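SAM-dependent methyltransferase (Pyrococcus horikoshii, PDB 1WZN) probably transfers methyl groups from S-adenosyl-L-methionine to an acceptor, and binds the by-product S-adenosyl-L-homocysteine. Local coordinates at residues V42-D47 against E65-D70; I54-L59 against I90-G95. All coordinates share one frame; numbering follows the deposited sequence.

Contact 1 pairs two neighbouring strands of the central sheet. Contact 2 sets the helix that links those strands against the edge strand beyond them. Their centres lie about 7 Å apart, and they meet directly. Asp47 OD2 of contact 1 is 2.6 Å from Thr56 OG1 of contact 2, a probable hydrogen bond. Gly68 O is 2.7 Å from Leu93 N, a probable backbone bond that joins strand 65-70 to strand 91-94. Both contacts reach S-adenosyl-L-homocysteine. Asp70 of contact 1 holds the ribose hydroxyls. In contact 2, Ile54 and Pro55 lie by the ligand carboxylate and Gly95 by the adenine.

Contact 1 (V42-D47 against E65-D70); sequences VRRVLD and EVVGLD. With SAH (S-adenosyl-L-homocysteine), chain F.
Strands 44-47 and 65-70 run parallel, 19° apart, with five backbone hydrogen bonds running from Glu65 N to Arg43 O at one end to Leu69 N to Asp47 O at the other. Arg44 and Glu65 sit side by side on the sheet face that also carries Leu46 and Val67. Glu65 OE2 comes to the edge of the guanidinium and forms a salt bridge with Arg44 NH1, whose modelled length of 2.4 Å is doubtfully short. The guanidinium and carboxylate planes are turned 57° apart. Val67 CG2 touches the same NH1 obliquely at 3.7 Å. A leucine in place of Arg44 would carry no charge, and the Glu65 carboxylate would probably lose its mate across the strands and be freer to turn. These are the first two strands of the Rossmann-like methyltransferase fold, joined through helix 54-61 in a beta-alpha-beta unit. Further along, Leu46 CD1 meets Val67 CG1 at 3.9 Å. Strand 65-70 ends at the ligand. With CG anti to the backbone N (chi1 -160°), the Asp70 carboxylate takes both ribose hydroxyls: O2' lies 2.7 Å from OD1, and O3' lies 2.6 Å from OD2.

Contact 2 (I54-L59 against I90-G95); sequences IPTLEL and IEFLQG. With SAH (S-adenosyl-L-homocysteine), chain F.
Thr56 and Leu57 of helix 54-61 pack on Ile90 and Phe92 of segment 90-95. In this Rossmann-like fold the helix is the crossover between strands 44-48 and 65-70, and it reaches past the second of them to the edge strand. No hydrogen bond crosses the contact. Leu57 CD1 touches both partners. It meets Ile90 CD1 at 3.7 Å, the two side chains crossing at about a right angle. The same methyl lies in the plane of the Phe92 ring, at its edge, 3.9 Å from CZ. Phe92 keeps CG beside its backbone N (chi1 -77°), which brings the far end of the ring to the helix. Thr56 sends its two branches to different partners. A chi1 of -42° sets OG1 beside the backbone N and turns CG2 anti to it. CG2 lies obliquely to the ring, 3.9 Å from Phe92 CE1. The hydroxyl instead bonds to Asp47. Ile90 also packs on Phe92, two residues on: CG2 stands 3.5 Å above one ring face, offset toward the rim. Helix 73-85 adds Ala79 beside Phe92. The start of the helix and the end of segment 90-95 lie near S-adenosyl-L-homocysteine. Pro55 CD is 3.5 Å from its carboxylate O, and Gly95 O lies 3.4 Å from adenine C2.

Contact 1 (V42-D47 against E65-D70)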
# COMPACT_ATOMS: atom_id res chain seq x y z
N VAL A 42 -25.33 -39.46 -14.21
CA VAL A 42 -25.57 -38.79 -12.94
C VAL A 42 -27.02 -38.34 -12.84
O VAL A 42 -27.48 -37.53 -13.64
CB VAL A 42 -24.63 -37.56 -12.77
CG1 VAL A 42 -25.01 -36.79 -11.51
CG2 VAL A 42 -23.19 -38.03 -12.68
N ARG A 43 -27.72 -38.87 -11.84
CA ARG A 43 -29.12 -38.54 -11.60
C ARG A 43 -29.37 -38.10 -10.17
O ARG A 43 -30.05 -37.10 -9.94
CB ARG A 43 -30.00 -39.77 -11.89
CG ARG A 43 -30.02 -40.21 -13.35
CD ARG A 43 -30.74 -41.54 -13.48
NE ARG A 43 -30.84 -41.99 -14.87
CZ ARG A 43 -31.60 -41.42 -15.79
NH1 ARG A 43 -32.34 -40.35 -15.48
NH2 ARG A 43 -31.64 -41.90 -17.03
N ARG A 44 -28.83 -38.84 -9.20
CA ARG A 44 -29.02 -38.55 -7.78
C ARG A 44 -27.76 -37.92 -7.20
O ARG A 44 -26.67 -38.50 -7.25
CB ARG A 44 -29.39 -39.84 -7.04
CG ARG A 44 -29.84 -39.67 -5.58
CD ARG A 44 -30.45 -40.99 -5.09
NE ARG A 44 -30.43 -41.16 -3.63
CZ ARG A 44 -31.30 -40.61 -2.78
NH1 ARG A 44 -32.28 -39.83 -3.22
NH2 ARG A 44 -31.20 -40.87 -1.48
N VAL A 45 -27.92 -36.73 -6.63
CA VAL A 45 -26.81 -35.96 -6.07
C VAL A 45 -27.00 -35.63 -4.60
O VAL A 45 -28.09 -35.27 -4.18
CB VAL A 45 -26.66 -34.62 -6.82
CG1 VAL A 45 -25.46 -33.84 -6.30
CG2 VAL A 45 -26.52 -34.87 -8.32
N LEU A 46 -25.93 -35.75 -3.83
CA LEU A 46 -25.94 -35.42 -2.40
C LEU A 46 -25.17 -34.11 -2.31
O LEU A 46 -23.99 -34.07 -2.66
CB LEU A 46 -25.21 -36.49 -1.58
CG LEU A 46 -24.95 -36.16 -0.10
CD1 LEU A 46 -26.27 -35.97 0.63
CD2 LEU A 46 -24.14 -37.27 0.56
N ASP A 47 -25.83 -33.04 -1.87
CA ASP A 47 -25.16 -31.75 -1.75
C ASP A 47 -24.88 -31.49 -0.27
O ASP A 47 -25.78 -31.15 0.49
CB ASP A 47 -26.03 -30.64 -2.35
CG ASP A 47 -25.33 -29.30 -2.38
OD1 ASP A 47 -24.09 -29.29 -2.54
OD2 ASP A 47 -26.00 -28.25 -2.24
N GLU A 65 -32.10 -35.50 -8.91
CA GLU A 65 -32.78 -35.89 -7.68
C GLU A 65 -31.75 -35.51 -6.63
O GLU A 65 -30.73 -36.19 -6.49
CB GLU A 65 -33.01 -37.40 -7.64
CG GLU A 65 -33.76 -37.88 -6.40
CD GLU A 65 -33.81 -39.40 -6.30
OE1 GLU A 65 -33.99 -40.06 -7.33
OE2 GLU A 65 -33.67 -39.93 -5.18
N VAL A 66 -32.01 -34.44 -5.89
CA VAL A 66 -31.04 -33.95 -4.92
C VAL A 66 -31.41 -34.08 -3.46
O VAL A 66 -32.57 -33.91 -3.08
CB VAL A 66 -30.74 -32.45 -5.21
CG1 VAL A 66 -29.53 -31.98 -4.39
CG2 VAL A 66 -30.51 -32.26 -6.70
N VAL A 67 -30.41 -34.42 -2.65
CA VAL A 67 -30.56 -34.52 -1.21
C VAL A 67 -29.59 -33.49 -0.65
O VAL A 67 -28.40 -33.53 -0.97
CB VAL A 67 -30.15 -35.92 -0.69
CG1 VAL A 67 -30.16 -35.94 0.84
CG2 VAL A 67 -31.10 -36.98 -1.24
N GLY A 68 -30.08 -32.54 0.15
CA GLY A 68 -29.20 -31.53 0.71
C GLY A 68 -29.04 -31.73 2.21
O GLY A 68 -30.02 -32.01 2.89
N LEU A 69 -27.81 -31.62 2.71
CA LEU A 69 -27.55 -31.80 4.13
C LEU A 69 -26.83 -30.59 4.71
O LEU A 69 -25.88 -30.08 4.12
CB LEU A 69 -26.66 -33.04 4.33
CG LEU A 69 -26.16 -33.31 5.75
CD1 LEU A 69 -27.28 -33.88 6.61
CD2 LEU A 69 -25.00 -34.28 5.70
N ASP A 70 -27.30 -30.12 5.86
CA ASP A 70 -26.63 -28.99 6.50
C ASP A 70 -26.73 -29.10 8.01
O ASP A 70 -27.69 -29.64 8.56
CB ASP A 70 -27.21 -27.65 6.01
CG ASP A 70 -26.25 -26.48 6.26
OD1 ASP A 70 -26.24 -25.94 7.38
OD2 ASP A 70 -25.49 -26.12 5.33
N SAH F . -23.27 -24.79 -0.23
CA SAH F . -23.96 -23.48 0.12
CB SAH F . -23.56 -22.84 1.42
CG SAH F . -22.13 -22.39 1.68
SD SAH F . -22.11 -21.76 3.42
C SAH F . -23.69 -22.50 -1.12
O SAH F . -23.03 -22.90 -2.09
OXT SAH F . -24.22 -21.32 -1.02
C5' SAH F . -21.29 -23.01 4.33
C4' SAH F . -22.34 -24.07 4.93
O4' SAH F . -21.50 -24.97 5.65
C3' SAH F . -23.30 -23.53 5.97
O3' SAH F . -24.65 -23.69 5.54
C2' SAH F . -22.92 -24.36 7.27
O2' SAH F . -24.04 -24.59 8.12
C1' SAH F . -22.32 -25.62 6.67
N9 SAH F . -21.52 -26.37 7.45
C8 SAH F . -20.33 -26.10 8.12
N7 SAH F . -19.83 -27.08 8.78
C5 SAH F . -20.74 -28.15 8.56
C6 SAH F . -20.74 -29.51 9.03
N6 SAH F . -19.79 -30.03 9.82
N1 SAH F . -21.81 -30.27 8.60
C2 SAH F . -22.80 -29.78 7.80
N3 SAH F . -22.83 -28.49 7.33
C4 SAH F . -21.78 -27.73 7.75

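Contact 2 (I54-L59 against I90-G95)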
# COMPACT_ATOMS: atom_id res chain seq x y z
N ILE A 54 -28.58 -22.63 -2.63
CA ILE A 54 -28.39 -21.88 -3.87
C ILE A 54 -28.08 -22.82 -5.05
O ILE A 54 -28.83 -22.87 -6.02
CB ILE A 54 -27.29 -20.80 -3.68
CG1 ILE A 54 -27.85 -19.69 -2.78
CG2 ILE A 54 -26.87 -20.22 -5.03
CD1 ILE A 54 -26.83 -18.69 -2.29
N PRO A 55 -26.97 -23.59 -4.99
CA PRO A 55 -26.73 -24.48 -6.13
C PRO A 55 -27.64 -25.72 -6.10
O PRO A 55 -27.90 -26.33 -7.13
CB PRO A 55 -25.25 -24.82 -5.99
CG PRO A 55 -25.03 -24.78 -4.51
CD PRO A 55 -25.80 -23.55 -4.09
N THR A 56 -28.12 -26.07 -4.91
CA THR A 56 -29.00 -27.22 -4.71
C THR A 56 -30.26 -27.10 -5.56
O THR A 56 -30.64 -28.02 -6.28
CB THR A 56 -29.43 -27.34 -3.22
OG1 THR A 56 -28.30 -27.06 -2.38
CG2 THR A 56 -29.95 -28.74 -2.92
N LEU A 57 -30.93 -25.95 -5.46
CA LEU A 57 -32.14 -25.70 -6.23
C LEU A 57 -31.87 -25.61 -7.72
O LEU A 57 -32.68 -26.06 -8.54
CB LEU A 57 -32.83 -24.42 -5.73
CG LEU A 57 -33.80 -24.60 -4.55
CD1 LEU A 57 -33.04 -25.03 -3.30
CD2 LEU A 57 -34.54 -23.30 -4.29
N GLU A 58 -30.72 -25.05 -8.10
CA GLU A 58 -30.37 -24.94 -9.51
C GLU A 58 -30.23 -26.35 -10.11
O GLU A 58 -30.71 -26.63 -11.21
CB GLU A 58 -29.08 -24.14 -9.68
CG GLU A 58 -28.61 -23.95 -11.12
CD GLU A 58 -29.66 -23.32 -12.03
OE1 GLU A 58 -30.44 -22.47 -11.55
OE2 GLU A 58 -29.68 -23.66 -13.23
N LEU A 59 -29.58 -27.25 -9.36
CA LEU A 59 -29.42 -28.63 -9.81
C LEU A 59 -30.80 -29.31 -9.90
O LEU A 59 -31.09 -30.03 -10.85
CB LEU A 59 -28.52 -29.41 -8.84
CG LEU A 59 -27.01 -29.19 -9.02
CD1 LEU A 59 -26.23 -29.61 -7.77
CD2 LEU A 59 -26.55 -29.99 -10.23
N ILE A 90 -36.91 -31.48 -3.19
CA ILE A 90 -35.57 -31.76 -2.69
C ILE A 90 -35.69 -32.25 -1.26
O ILE A 90 -36.49 -31.73 -0.49
CB ILE A 90 -34.68 -30.49 -2.68
CG1 ILE A 90 -34.52 -29.95 -4.10
CG2 ILE A 90 -33.32 -30.80 -2.05
CD1 ILE A 90 -33.89 -28.55 -4.17
N GLU A 91 -34.91 -33.27 -0.92
CA GLU A 91 -34.93 -33.78 0.44
C GLU A 91 -33.83 -33.06 1.22
O GLU A 91 -32.64 -33.27 0.98
CB GLU A 91 -34.67 -35.30 0.44
CG GLU A 91 -34.43 -35.89 1.83
CD GLU A 91 -34.30 -37.40 1.82
OE1 GLU A 91 -33.79 -37.96 0.82
OE2 GLU A 91 -34.69 -38.03 2.82
N PHE A 92 -34.24 -32.18 2.14
CA PHE A 92 -33.28 -31.45 2.96
C PHE A 92 -33.18 -32.12 4.33
O PHE A 92 -34.19 -32.39 4.98
CB PHE A 92 -33.72 -29.98 3.10
CG PHE A 92 -33.44 -29.15 1.88
CD1 PHE A 92 -32.13 -28.84 1.52
CD2 PHE A 92 -34.48 -28.68 1.08
CE1 PHE A 92 -31.86 -28.08 0.37
CE2 PHE A 92 -34.22 -27.92 -0.06
CZ PHE A 92 -32.91 -27.62 -0.42
N LEU A 93 -31.95 -32.39 4.75
CA LEU A 93 -31.68 -33.06 6.02
C LEU A 93 -30.71 -32.27 6.89
O LEU A 93 -29.79 -31.64 6.38
CB LEU A 93 -31.04 -34.43 5.75
CG LEU A 93 -31.73 -35.37 4.77
CD1 LEU A 93 -30.80 -36.52 4.41
CD2 LEU A 93 -33.01 -35.88 5.38
N GLN A 94 -30.91 -32.34 8.20
CA GLN A 94 -30.01 -31.67 9.13
C GLN A 94 -29.03 -32.71 9.63
O GLN A 94 -29.41 -33.86 9.89
CB GLN A 94 -30.79 -31.08 10.32
CG GLN A 94 -29.93 -30.27 11.31
CD GLN A 94 -29.03 -31.14 12.19
OE1 GLN A 94 -29.45 -32.19 12.67
NE2 GLN A 94 -27.79 -30.69 12.41
N GLY A 95 -27.77 -32.31 9.76
CA GLY A 95 -26.76 -33.24 10.23
C GLY A 95 -25.37 -32.74 9.91
O GLY A 95 -25.19 -31.81 9.13
N SAH F . -23.27 -24.79 -0.23
CA SAH F . -23.96 -23.48 0.12
CB SAH F . -23.56 -22.84 1.42
CG SAH F . -22.13 -22.39 1.68
SD SAH F . -22.11 -21.76 3.42
C SAH F . -23.69 -22.50 -1.12
O SAH F . -23.03 -22.90 -2.09
OXT SAH F . -24.22 -21.32 -1.02
C5' SAH F . -21.29 -23.01 4.33
C4' SAH F . -22.34 -24.07 4.93
O4' SAH F . -21.50 -24.97 5.65
C3' SAH F . -23.30 -23.53 5.97
O3' SAH F . -24.65 -23.69 5.54
C2' SAH F . -22.92 -24.36 7.27
O2' SAH F . -24.04 -24.59 8.12
C1' SAH F . -22.32 -25.62 6.67
N9 SAH F . -21.52 -26.37 7.45
C8 SAH F . -20.33 -26.10 8.12
N7 SAH F . -19.83 -27.08 8.78
C5 SAH F . -20.74 -28.15 8.56
C6 SAH F . -20.74 -29.51 9.03
N6 SAH F . -19.79 -30.03 9.82
N1 SAH F . -21.81 -30.27 8.60
C2 SAH F . -22.80 -29.78 7.80
N3 SAH F . -22.83 -28.49 7.33
C4 SAH F . -21.78 -27.73 7.75